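Local coordinates for uncharacterized protein (Aeromonas hydrophila J-1, PDB 6R1J) that is AhlC, one part of the tripartite alpha-pore-forming toxin AHL, here in a soluble form altered in its head, at residues G140-L145 with S182-V187; Q115-L120 with G202-F207; L153-L158 with P164-L169. The protein carries 3 engineered substitutions. One frame throughout, in Å; residues are numbered along the deposited sequence.

Contact 1 (G140-L145 with S182-V187); sequences GARQEL and SLEGQV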
ATOM      1  N   GLY A 140      -8.382  13.623  25.758  1.00 57.14           N
ATOM      2  CA  GLY A 140      -9.118  14.002  26.984  1.00 47.56           C
ATOM      3  C   GLY A 140      -8.242  14.089  28.235  1.00 57.12           C
ATOM      4  O   GLY A 140      -8.575  14.918  29.109  1.00 56.73           O
ATOM      5  N   ALA A 141      -7.177  13.283  28.375  1.00 51.85           N
ATOM      6  CA  ALA A 141      -6.285  13.320  29.562  1.00 55.55           C
ATOM      7  C   ALA A 141      -5.350  14.525  29.422  1.00 57.94           C
ATOM      8  O   ALA A 141      -4.842  15.014  30.461  1.00 55.24           O
ATOM      9  CB  ALA A 141      -5.517  12.030  29.753  1.00 48.37           C
ATOM     10  N   ARG A 142      -5.128  14.973  28.182  1.00 59.99           N
ATOM     11  CA  ARG A 142      -4.351  16.195  27.862  1.00 67.84           C
ATOM     12  C   ARG A 142      -5.171  17.410  28.303  1.00 68.03           C
ATOM     13  O   ARG A 142      -4.587  18.280  28.999  1.00 68.35           O
ATOM     14  CB  ARG A 142      -3.964  16.223  26.383  1.00 71.79           C
ATOM     15  CG  ARG A 142      -2.758  15.342  26.110  1.00 72.64           C
ATOM     16  CD  ARG A 142      -2.296  15.291  24.671  1.00 71.67           C
ATOM     17  NE  ARG A 142      -1.077  14.492  24.668  1.00 75.98           N
ATOM     18  CZ  ARG A 142      -0.546  13.897  23.606  1.00 74.07           C
ATOM     19  NH1 ARG A 142      -1.119  13.988  22.420  1.00 68.99           N
ATOM     20  NH2 ARG A 142       0.553  13.182  23.748  1.00 79.95           N
ATOM     21  N   GLN A 143      -6.461  17.445  27.957  1.00 62.08           N
ATOM     22  CA  GLN A 143      -7.393  18.533  28.366  1.00 70.97           C
ATOM     23  C   GLN A 143      -7.469  18.583  29.896  1.00 65.82           C
ATOM     24  O   GLN A 143      -7.419  19.678  30.456  1.00 61.41           O
ATOM     25  CB  GLN A 143      -8.800  18.302  27.831  1.00 71.20           C
ATOM     26  CG  GLN A 143      -8.911  18.390  26.320  1.00 75.21           C
ATOM     27  CD  GLN A 143     -10.361  18.229  25.934  1.00 77.09           C
ATOM     28  OE1 GLN A 143     -11.249  18.230  26.788  1.00 81.59           O
ATOM     29  NE2 GLN A 143     -10.615  18.084  24.646  1.00 74.91           N
ATOM     30  N   GLU A 144      -7.578  17.414  30.527  1.00 64.58           N
ATOM     31  CA  GLU A 144      -7.680  17.239  32.002  1.00 63.06           C
ATOM     32  C   GLU A 144      -6.416  17.837  32.641  1.00 59.68           C
ATOM     33  O   GLU A 144      -6.549  18.557  33.649  1.00 63.34           O
ATOM     34  CB  GLU A 144      -7.926  15.754  32.285  1.00 66.72           C
ATOM     35  CG  GLU A 144      -8.348  15.414  33.701  1.00 71.25           C
ATOM     36  CD  GLU A 144      -8.617  13.926  33.930  1.00 77.18           C
ATOM     37  OE1 GLU A 144      -8.780  13.544  35.105  1.00 97.70           O
ATOM     38  OE2 GLU A 144      -8.666  13.140  32.946  1.00 70.53           O
ATOM     39  N   LEU A 145      -5.243  17.614  32.037  1.00 58.23           N
ATOM     40  CA  LEU A 145      -3.922  18.126  32.509  1.00 58.73           C
ATOM     41  C   LEU A 145      -3.839  19.652  32.280  1.00 68.14           C
ATOM     42  O   LEU A 145      -3.114  20.311  33.067  1.00 71.64           O
ATOM     43  CB  LEU A 145      -2.804  17.364  31.778  1.00 58.71           C
ATOM     44  CG  LEU A 145      -1.413  17.370  32.404  1.00 66.60           C
ATOM     45  CD1 LEU A 145      -1.322  16.383  33.561  1.00 70.60           C
ATOM     46  CD2 LEU A 145      -0.357  17.039  31.358  1.00 65.49           C
ATOM     47  N   SER A 182       0.991   7.002  30.174  1.00 54.32           N
ATOM     48  CA  SER A 182       0.561   5.599  29.971  1.00 58.28           C
ATOM     49  C   SER A 182      -0.131   5.493  28.599  1.00 60.77           C
ATOM     50  O   SER A 182       0.221   4.604  27.820  1.00 49.04           O
ATOM     51  CB  SER A 182      -0.297   5.110  31.107  1.00 51.34           C
ATOM     52  OG  SER A 182      -0.695   3.762  30.903  1.00 60.44           O
ATOM     53  N   LEU A 183      -1.069   6.391  28.306  1.00 50.28           N
ATOM     54  CA  LEU A 183      -1.820   6.387  27.033  1.00 50.61           C
ATOM     55  C   LEU A 183      -0.867   6.668  25.862  1.00 52.60           C
ATOM     56  O   LEU A 183      -1.112   6.116  24.795  1.00 51.57           O
ATOM     57  CB  LEU A 183      -2.967   7.404  27.125  1.00 54.66           C
ATOM     58  CG  LEU A 183      -4.149   6.959  27.987  1.00 48.89           C
ATOM     59  CD1 LEU A 183      -5.052   8.140  28.344  1.00 50.86           C
ATOM     60  CD2 LEU A 183      -4.948   5.873  27.285  1.00 55.23           C
ATOM     61  N   GLU A 184       0.169   7.487  26.033  1.00 48.26           N
ATOM     62  CA  GLU A 184       1.133   7.732  24.933  1.00 56.87           C
ATOM     63  C   GLU A 184       1.853   6.410  24.646  1.00 59.42           C
ATOM     64  O   GLU A 184       2.035   6.069  23.464  1.00 53.65           O
ATOM     65  CB  GLU A 184       2.150   8.817  25.289  1.00 57.52           C
ATOM     66  CG  GLU A 184       1.578  10.214  25.277  1.00 58.90           C
ATOM     67  CD  GLU A 184       2.454  11.287  25.917  1.00 57.13           C
ATOM     68  OE1 GLU A 184       3.414  10.956  26.653  1.00 58.10           O
ATOM     69  OE2 GLU A 184       2.174  12.458  25.667  1.00 59.28           O
ATOM     70  N   GLY A 185       2.225   5.689  25.704  1.00 56.85           N
ATOM     71  CA  GLY A 185       2.935   4.400  25.604  1.00 56.78           C
ATOM     72  C   GLY A 185       2.046   3.362  24.950  1.00 53.56           C
ATOM     73  O   GLY A 185       2.562   2.598  24.110  1.00 50.18           O
ATOM     74  N   GLN A 186       0.761   3.339  25.318  1.00 43.92           N
ATOM     75  CA  GLN A 186      -0.236   2.403  24.746  1.00 49.67           C
ATOM     76  C   GLN A 186      -0.454   2.711  23.258  1.00 48.79           C
ATOM     77  O   GLN A 186      -0.545   1.753  22.469  1.00 45.60           O
ATOM     78  CB  GLN A 186      -1.553   2.470  25.508  1.00 51.72           C
ATOM     79  CG  GLN A 186      -1.437   1.888  26.902  1.00 56.75           C
ATOM     80  CD  GLN A 186      -2.704   2.109  27.687  1.00 61.83           C
ATOM     81  OE1 GLN A 186      -3.797   1.798  27.221  1.00 60.86           O
ATOM     82  NE2 GLN A 186      -2.552   2.646  28.892  1.00 62.59           N
ATOM     83  N   VAL A 187      -0.566   3.986  22.889  1.00 45.38           N
ATOM     84  CA  VAL A 187      -0.755   4.362  21.465  1.00 48.89           C
ATOM     85  C   VAL A 187       0.509   3.948  20.700  1.00 49.75           C
ATOM     86  O   VAL A 187       0.354   3.303  19.655  1.00 43.66           O
ATOM     87  CB  VAL A 187      -1.104   5.845  21.289  1.00 50.13           C
ATOM     88  CG1 VAL A 187      -1.013   6.288  19.829  1.00 51.80           C
ATOM     89  CG2 VAL A 187      -2.488   6.125  21.846  1.00 47.87           C
TER
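The guanidinium of R142 meets the carboxylate of E184 at its edge: E184 OE2 lies 2.6 Å from R142 NH2, only 2° out of the guanidinium plane. The two flat groups are far from coplanar, their planes 62° apart, so one nitrogen and one oxygen make the salt bridge instead of a matched pair. OE2 receives the N-H through its anti lone pair, the one turned away from OE1, and the N-H...O angle is 151°. R142 gets there with an extended chain, and the E184 chain, also extended, lies roughly perpendicular to it.

Beside the bridge A141 and L183 point at each other, with A141 CB 4.2 Å from L183 CD1. Both are buried: A141 also packs on K179 and V180, and L183 on N137, so the packing continues along both helices, 78-157 and 163-236. G185 O accepts a hydrogen bond from Q8 NE2 of the second subunit.

The two antiparallel helices of this hairpin are thus joined, where R142 is exposed and E184 partly so, by one charged bond next to light apolar packing, and solvent probably weakens that pairing.

Contact 2 (Q115-L120 with G202-F207); sequences QDNIAL and GQTTAF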
ATOM      1  N   GLN A 115      -7.146 -17.874   4.193  1.00 31.60           N
ATOM      2  CA  GLN A 115      -8.066 -17.775   5.378  1.00 34.88           C
ATOM      3  C   GLN A 115      -7.339 -17.133   6.563  1.00 30.02           C
ATOM      4  O   GLN A 115      -7.891 -16.178   7.193  1.00 32.03           O
ATOM      5  CB  GLN A 115      -8.729 -19.141   5.642  1.00 32.69           C
ATOM      6  CG  GLN A 115      -9.644 -19.575   4.499  1.00 35.95           C
ATOM      7  CD  GLN A 115     -10.815 -18.638   4.310  1.00 38.67           C
ATOM      8  OE1 GLN A 115     -11.383 -18.139   5.274  1.00 39.03           O
ATOM      9  NE2 GLN A 115     -11.202 -18.386   3.067  1.00 36.86           N
ATOM     10  N   ASP A 116      -6.099 -17.528   6.861  1.00 29.60           N
ATOM     11  CA  ASP A 116      -5.333 -16.918   7.960  1.00 30.63           C
ATOM     12  C   ASP A 116      -5.070 -15.439   7.628  1.00 32.90           C
ATOM     13  O   ASP A 116      -5.110 -14.576   8.536  1.00 29.96           O
ATOM     14  CB  ASP A 116      -4.089 -17.741   8.282  1.00 33.63           C
ATOM     15  CG  ASP A 116      -4.402 -19.035   9.038  1.00 39.46           C
ATOM     16  OD1 ASP A 116      -5.247 -18.953   9.955  1.00 35.01           O
ATOM     17  OD2 ASP A 116      -3.790 -20.102   8.709  1.00 34.14           O
ATOM     18  N   ASN A 117      -4.818 -15.117   6.362  1.00 33.63           N
ATOM     19  CA  ASN A 117      -4.590 -13.698   5.978  1.00 31.00           C
ATOM     20  C   ASN A 117      -5.840 -12.859   6.262  1.00 25.60           C
ATOM     21  O   ASN A 117      -5.686 -11.783   6.845  1.00 30.02           O
ATOM     22  CB  ASN A 117      -4.225 -13.550   4.507  1.00 32.51           C
ATOM     23  CG  ASN A 117      -2.750 -13.800   4.275  1.00 45.57           C
ATOM     24  OD1 ASN A 117      -1.981 -13.921   5.232  1.00 43.17           O
ATOM     25  ND2 ASN A 117      -2.325 -13.761   3.021  1.00 54.07           N
ATOM     26  N   ILE A 118      -6.988 -13.308   5.792  1.00 31.40           N
ATOM     27  CA  ILE A 118      -8.280 -12.619   6.056  1.00 34.50           C
ATOM     28  C   ILE A 118      -8.456 -12.451   7.576  1.00 35.29           C
ATOM     29  O   ILE A 118      -8.763 -11.329   8.015  1.00 35.49           O
ATOM     30  CB  ILE A 118      -9.405 -13.394   5.360  1.00 38.87           C
ATOM     31  CG1 ILE A 118      -9.216 -13.319   3.846  1.00 38.35           C
ATOM     32  CG2 ILE A 118     -10.770 -12.875   5.771  1.00 39.28           C
ATOM     33  CD1 ILE A 118     -10.109 -14.231   3.077  1.00 37.72           C
ATOM     34  N   ALA A 119      -8.237 -13.506   8.375  1.00 35.22           N
ATOM     35  CA  ALA A 119      -8.358 -13.463   9.860  1.00 33.52           C
ATOM     36  C   ALA A 119      -7.385 -12.406  10.400  1.00 35.80           C
ATOM     37  O   ALA A 119      -7.776 -11.611  11.251  1.00 32.83           O
ATOM     38  CB  ALA A 119      -8.119 -14.835  10.479  1.00 33.06           C
ATOM     39  N   LEU A 120      -6.141 -12.346   9.912  1.00 34.56           N
ATOM     40  CA  LEU A 120      -5.188 -11.306  10.378  1.00 32.86           C
ATOM     41  C   LEU A 120      -5.675  -9.892  10.012  1.00 30.33           C
ATOM     42  O   LEU A 120      -5.484  -8.992  10.855  1.00 35.98           O
ATOM     43  CB  LEU A 120      -3.801 -11.550   9.790  1.00 35.99           C
ATOM     44  CG  LEU A 120      -3.011 -12.657  10.467  1.00 41.00           C
ATOM     45  CD1 LEU A 120      -1.688 -12.865   9.732  1.00 44.69           C
ATOM     46  CD2 LEU A 120      -2.799 -12.342  11.945  1.00 42.35           C
ATOM     47  N   GLY A 202       2.242  -8.325   4.299  1.00 31.06           N
ATOM     48  CA  GLY A 202       2.952  -8.048   3.022  1.00 32.71           C
ATOM     49  C   GLY A 202       3.774  -9.261   2.592  1.00 31.72           C
ATOM     50  O   GLY A 202       3.692  -9.669   1.428  1.00 30.10           O
ATOM     51  N   GLN A 203       4.446  -9.923   3.524  1.00 30.95           N
ATOM     52  CA  GLN A 203       5.276 -11.097   3.191  1.00 30.80           C
ATOM     53  C   GLN A 203       4.388 -12.294   2.926  1.00 34.92           C
ATOM     54  O   GLN A 203       4.683 -13.031   1.976  1.00 31.33           O
ATOM     55  CB  GLN A 203       6.296 -11.373   4.288  1.00 30.42           C
ATOM     56  CG  GLN A 203       7.325 -10.285   4.383  1.00 31.93           C
ATOM     57  CD  GLN A 203       8.060 -10.177   3.071  1.00 34.98           C
ATOM     58  OE1 GLN A 203       8.666 -11.143   2.613  1.00 39.77           O
ATOM     59  NE2 GLN A 203       7.985  -9.001   2.477  1.00 32.54           N
ATOM     60  N   THR A 204       3.298 -12.488   3.687  1.00 31.04           N
ATOM     61  CA  THR A 204       2.434 -13.649   3.448  1.00 32.26           C
ATOM     62  C   THR A 204       1.652 -13.431   2.153  1.00 32.05           C
ATOM     63  O   THR A 204       1.397 -14.415   1.473  1.00 32.86           O
ATOM     64  CB  THR A 204       1.541 -14.031   4.643  1.00 37.33           C
ATOM     65  OG1 THR A 204       0.571 -13.050   4.883  1.00 39.52           O
ATOM     66  CG2 THR A 204       2.317 -14.145   5.927  1.00 38.89           C
ATOM     67  N   THR A 205       1.313 -12.200   1.798  1.00 30.93           N
ATOM     68  CA  THR A 205       0.596 -11.950   0.518  1.00 32.14           C
ATOM     69  C   THR A 205       1.563 -12.292  -0.634  1.00 31.61           C
ATOM     70  O   THR A 205       1.129 -12.874  -1.624  1.00 34.16           O
ATOM     71  CB  THR A 205       0.094 -10.501   0.414  1.00 30.78           C
ATOM     72  OG1 THR A 205      -0.802 -10.297   1.507  1.00 34.72           O
ATOM     73  CG2 THR A 205      -0.608 -10.216  -0.901  1.00 32.87           C
ATOM     74  N   ALA A 206       2.830 -11.939  -0.489  1.00 33.13           N
ATOM     75  CA  ALA A 206       3.831 -12.170  -1.555  1.00 33.46           C
ATOM     76  C   ALA A 206       4.023 -13.678  -1.688  1.00 33.28           C
ATOM     77  O   ALA A 206       4.094 -14.199  -2.803  1.00 32.40           O
ATOM     78  CB  ALA A 206       5.087 -11.427  -1.236  1.00 36.19           C
ATOM     79  N   PHE A 207       4.065 -14.394  -0.574  1.00 33.26           N
ATOM     80  CA  PHE A 207       4.256 -15.866  -0.586  1.00 30.42           C
ATOM     81  C   PHE A 207       3.111 -16.508  -1.347  1.00 30.13           C
ATOM     82  O   PHE A 207       3.297 -17.329  -2.232  1.00 33.09           O
ATOM     83  CB  PHE A 207       4.387 -16.430   0.826  1.00 30.67           C
ATOM     84  CG  PHE A 207       4.647 -17.912   0.836  1.00 30.12           C
ATOM     85  CD1 PHE A 207       3.628 -18.810   0.597  1.00 33.01           C
ATOM     86  CD2 PHE A 207       5.933 -18.395   1.039  1.00 33.49           C
ATOM     87  CE1 PHE A 207       3.879 -20.179   0.573  1.00 32.89           C
ATOM     88  CE2 PHE A 207       6.174 -19.758   1.040  1.00 32.95           C
ATOM     89  CZ  PHE A 207       5.150 -20.646   0.801  1.00 28.41           C
TER
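N117 and T204 face each other across the antiparallel hairpin of two long helices, 78-157 and 163-236, that makes the backbone of this helical toxin component. Their CA atoms, the nearest pair of the two segments, are 7.5 Å apart.

Polar interaction carries the contact. T204 OG1 donates a hydrogen bond to N117 OD1, 2.7 Å away, and the two side chains run alongside each other, pointing opposite ways. T204 holds its hydroxyl between its own backbone N and carbonyl carbon (chi1 68°), which presents OG1 to N117. The other end of the amide makes no hydrogen bond across the contact: N117 ND2 lies 3.5 Å from T204 OG1 and 4.1 Å from T205 OG1. T205 OG1 is instead hydrogen-bonded to L201 O, one turn back in its own helix, a carbonyl that T204 OG1 approaches only weakly.

Apolar interaction is mostly supplied from outside the pair. Between the segments themselves there is little of it; L120, one turn on from N117, points toward 202-207 but stays at the margin of the contact. Helix 28-70 reaches the polar pair through I33, which packs on N117, and helix 5-21 packs further round, on F207. Neighbouring copies close in as well, with I118 on V125 of the third subunit and A206 on Q195 of the second.

N117 and T204 are both buried. The bond satisfies the buried N117 OD1 and the proton of the T204 hydroxyl, and it fixes which way the amide of N117 is turned. The donor reaches N117 OD1 at a C=O...OG1 angle of 117°, and T204 OG1 is tilted 28° from the carbonyl plane.

Contact 3 (L153-L158 with P164-L169); sequences LYLTGL and PGLIAL. Engineered in segment 153-158: T156 (natural residue Leu).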
ATOM      1  N   LEU A 153      -1.765  27.502  38.321  1.00 98.68           N
ATOM      2  CA  LEU A 153      -1.525  28.932  37.961  1.00 99.69           C
ATOM      3  C   LEU A 153      -2.297  29.805  38.964  1.00 96.77           C
ATOM      4  O   LEU A 153      -1.660  30.581  39.707  1.00 87.23           O
ATOM      5  CB  LEU A 153      -2.000  29.123  36.507  1.00104.31           C
ATOM      6  CG  LEU A 153      -2.109  30.539  35.924  1.00101.76           C
ATOM      7  CD1 LEU A 153      -2.089  30.479  34.397  1.00 98.05           C
ATOM      8  CD2 LEU A 153      -3.366  31.271  36.399  1.00 96.78           C
ATOM      9  N   TYR A 154      -3.620  29.607  39.020  1.00102.34           N
ATOM     10  CA  TYR A 154      -4.598  30.321  39.882  1.00 97.18           C
ATOM     11  C   TYR A 154      -4.220  30.254  41.371  1.00 97.17           C
ATOM     12  O   TYR A 154      -4.025  31.346  41.942  1.00112.19           O
ATOM     13  CB  TYR A 154      -5.998  29.756  39.651  1.00 96.89           C
ATOM     14  CG  TYR A 154      -7.013  30.304  40.612  1.00104.83           C
ATOM     15  CD1 TYR A 154      -7.728  29.469  41.451  1.00106.76           C
ATOM     16  CD2 TYR A 154      -7.193  31.672  40.731  1.00114.21           C
ATOM     17  CE1 TYR A 154      -8.650  29.980  42.344  1.00119.11           C
ATOM     18  CE2 TYR A 154      -8.106  32.201  41.624  1.00119.76           C
ATOM     19  CZ  TYR A 154      -8.838  31.349  42.434  1.00124.62           C
ATOM     20  OH  TYR A 154      -9.737  31.862  43.320  1.00130.34           O
ATOM     21  N   LEU A 155      -4.151  29.055  41.975  1.00 86.68           N
ATOM     22  CA  LEU A 155      -3.810  28.837  43.420  1.00 85.84           C
ATOM     23  C   LEU A 155      -2.383  29.341  43.741  1.00 83.78           C
ATOM     24  O   LEU A 155      -2.190  29.838  44.885  1.00 85.72           O
ATOM     25  CB  LEU A 155      -3.980  27.355  43.791  1.00 82.36           C
ATOM     26  CG  LEU A 155      -5.405  26.788  43.776  1.00 81.89           C
ATOM     27  CD1 LEU A 155      -5.396  25.287  44.060  1.00 73.53           C
ATOM     28  CD2 LEU A 155      -6.298  27.509  44.772  1.00 82.54           C
ATOM     29  N   THR A 156      -1.403  29.200  42.823  1.00 80.96           N
ATOM     30  CA  THR A 156      -0.021  29.759  42.974  1.00 82.21           C
ATOM     31  C   THR A 156      -0.169  31.292  43.010  1.00 87.04           C
ATOM     32  O   THR A 156       0.642  31.948  43.702  1.00 81.56           O
ATOM     33  CB  THR A 156       0.969  29.241  41.905  1.00 88.82           C
ATOM     34  OG1 THR A 156       1.238  27.842  42.058  1.00 80.03           O
ATOM     35  CG2 THR A 156       2.322  29.925  41.933  1.00 85.53           C
ATOM     36  N   GLY A 157      -1.206  31.819  42.331  1.00100.26           N
ATOM     37  CA  GLY A 157      -1.583  33.247  42.253  1.00103.88           C
ATOM     38  C   GLY A 157      -2.174  33.783  43.553  1.00106.47           C
ATOM     39  O   GLY A 157      -2.059  35.009  43.765  1.00112.61           O
ATOM     40  N   LEU A 158      -2.818  32.928  44.369  1.00104.77           N
ATOM     41  CA  LEU A 158      -3.365  33.271  45.721  1.00100.54           C
ATOM     42  C   LEU A 158      -2.181  33.409  46.693  1.00100.58           C
ATOM     43  O   LEU A 158      -1.029  33.176  46.263  1.00103.33           O
ATOM     44  CB  LEU A 158      -4.348  32.192  46.209  1.00 96.79           C
ATOM     45  CG  LEU A 158      -5.788  32.259  45.693  1.00 93.72           C
ATOM     46  CD1 LEU A 158      -5.837  32.319  44.178  1.00 97.65           C
ATOM     47  CD2 LEU A 158      -6.600  31.072  46.198  1.00 89.08           C
ATOM     48  N   PRO A 164      -2.884  25.030  51.099  1.00 70.78           N
ATOM     49  CA  PRO A 164      -3.669  23.798  51.256  1.00 69.75           C
ATOM     50  C   PRO A 164      -4.176  23.181  49.933  1.00 72.41           C
ATOM     51  O   PRO A 164      -3.937  21.993  49.727  1.00 66.61           O
ATOM     52  CB  PRO A 164      -4.836  24.254  52.151  1.00 72.87           C
ATOM     53  CG  PRO A 164      -4.220  25.332  53.025  1.00 71.85           C
ATOM     54  CD  PRO A 164      -3.252  26.051  52.100  1.00 71.16           C
ATOM     55  N   GLY A 165      -4.842  23.974  49.078  1.00 60.39           N
ATOM     56  CA  GLY A 165      -5.381  23.556  47.761  1.00 57.65           C
ATOM     57  C   GLY A 165      -4.293  23.056  46.812  1.00 58.04           C
ATOM     58  O   GLY A 165      -4.565  22.083  46.079  1.00 60.51           O
ATOM     59  N   LEU A 166      -3.107  23.688  46.834  1.00 54.32           N
ATOM     60  CA  LEU A 166      -1.905  23.333  46.016  1.00 57.39           C
ATOM     61  C   LEU A 166      -1.319  21.978  46.421  1.00 58.38           C
ATOM     62  O   LEU A 166      -0.866  21.251  45.510  1.00 48.61           O
ATOM     63  CB  LEU A 166      -0.821  24.405  46.161  1.00 62.37           C
ATOM     64  CG  LEU A 166      -1.028  25.667  45.326  1.00 70.93           C
ATOM     65  CD1 LEU A 166       0.081  26.685  45.598  1.00 70.65           C
ATOM     66  CD2 LEU A 166      -1.095  25.310  43.837  1.00 66.83           C
ATOM     67  N   ILE A 167      -1.240  21.699  47.732  1.00 58.41           N
ATOM     68  CA  ILE A 167      -0.726  20.408  48.304  1.00 64.88           C
ATOM     69  C   ILE A 167      -1.612  19.261  47.771  1.00 61.55           C
ATOM     70  O   ILE A 167      -1.033  18.202  47.412  1.00 72.96           O
ATOM     71  CB  ILE A 167      -0.605  20.498  49.852  1.00 63.01           C
ATOM     72  CG1 ILE A 167       0.476  21.512  50.266  1.00 63.32           C
ATOM     73  CG2 ILE A 167      -0.329  19.142  50.482  1.00 63.03           C
ATOM     74  CD1 ILE A 167       0.295  22.118  51.648  1.00 64.15           C
ATOM     75  N   ALA A 168      -2.936  19.486  47.657  1.00 59.28           N
ATOM     76  CA  ALA A 168      -3.932  18.547  47.087  1.00 64.31           C
ATOM     77  C   ALA A 168      -3.718  18.379  45.576  1.00 68.75           C
ATOM     78  O   ALA A 168      -3.437  17.246  45.146  1.00 67.61           O
ATOM     79  CB  ALA A 168      -5.343  19.010  47.373  1.00 61.32           C
ATOM     80  N   LEU A 169      -3.869  19.465  44.807  1.00 68.08           N
ATOM     81  CA  LEU A 169      -3.727  19.504  43.320  1.00 64.70           C
ATOM     82  C   LEU A 169      -2.453  18.775  42.860  1.00 60.53           C
ATOM     83  O   LEU A 169      -2.513  18.157  41.793  1.00 55.74           O
ATOM     84  CB  LEU A 169      -3.689  20.961  42.858  1.00 64.66           C
ATOM     85  CG  LEU A 169      -3.892  21.170  41.364  1.00 64.39           C
ATOM     86  CD1 LEU A 169      -5.330  20.872  40.989  1.00 68.39           C
ATOM     87  CD2 LEU A 169      -3.523  22.589  40.975  1.00 69.81           C
TER
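L155 and L166 interlock at the tip of the helical hairpin, just before and just after the short turn between helix 78-157 and helix 163-236. The segment axes come within 9.5 Å and run nearly antiparallel, 151° between their directions, and the CA atoms of the two leucines are only 6.4 Å apart.

The tight part is a mutual fit of these two side chains with the backbone. L166 CD2 presses on the stem of L155, 3.5 Å from L155 CB, and does not meet its branch end. L155 in turn sends its own branch past L166 to the preceding residue: with CG anti to the carbonyl carbon (chi1 -67°), its CD1 methyl sits 3.7 Å from G165 C. G165 has no side chain there, so the methyl lies directly on the peptide backbone. The other methyl of L166, CD1, is 4.0 Å from L155 O. L169, which is buried, carries the interface on down the hairpin against L148, K151 and K152.

The loose side begins at T156, an engineered residue where the natural sequence has leucine. T156 lies across the end of L166, with T156 OG1 3.9 Å from L166 CD2 and as far from L166 CD1, and its hydrogen bond goes to K152 O in its own helix. In 153-158, L153 points away from 164-169 and packs on G230 of the third subunit.

No hydrogen bond crosses between the segments, so close methyl contacts and the short turn hold this end together. The touching residues are only partly covered or exposed, leaving apolar surface at the outer end of the head, which is consistent with a region that could meet a membrane when the pore forms.

Read from the N terminus, the chain passes through helices 5-21 and 28-70 and then runs along helix 78-157, where it meets segments 115-120, 140-145 and 153-158 in turn. After the tip it returns along helix 163-236 through 164-169, 182-187 and 202-207. The three contacts therefore close nested loops and none cross: contact 3 spans 5 residues, contact 1 spans 36 around it, and contact 2 spans 81 around both. All three tie the same two helices together, like rungs up one hairpin. Contact 1 lies about 8 Å from contact 3 and 16 Å from contact 2, measured between nearest atoms, with contact 2 near the chain's centre.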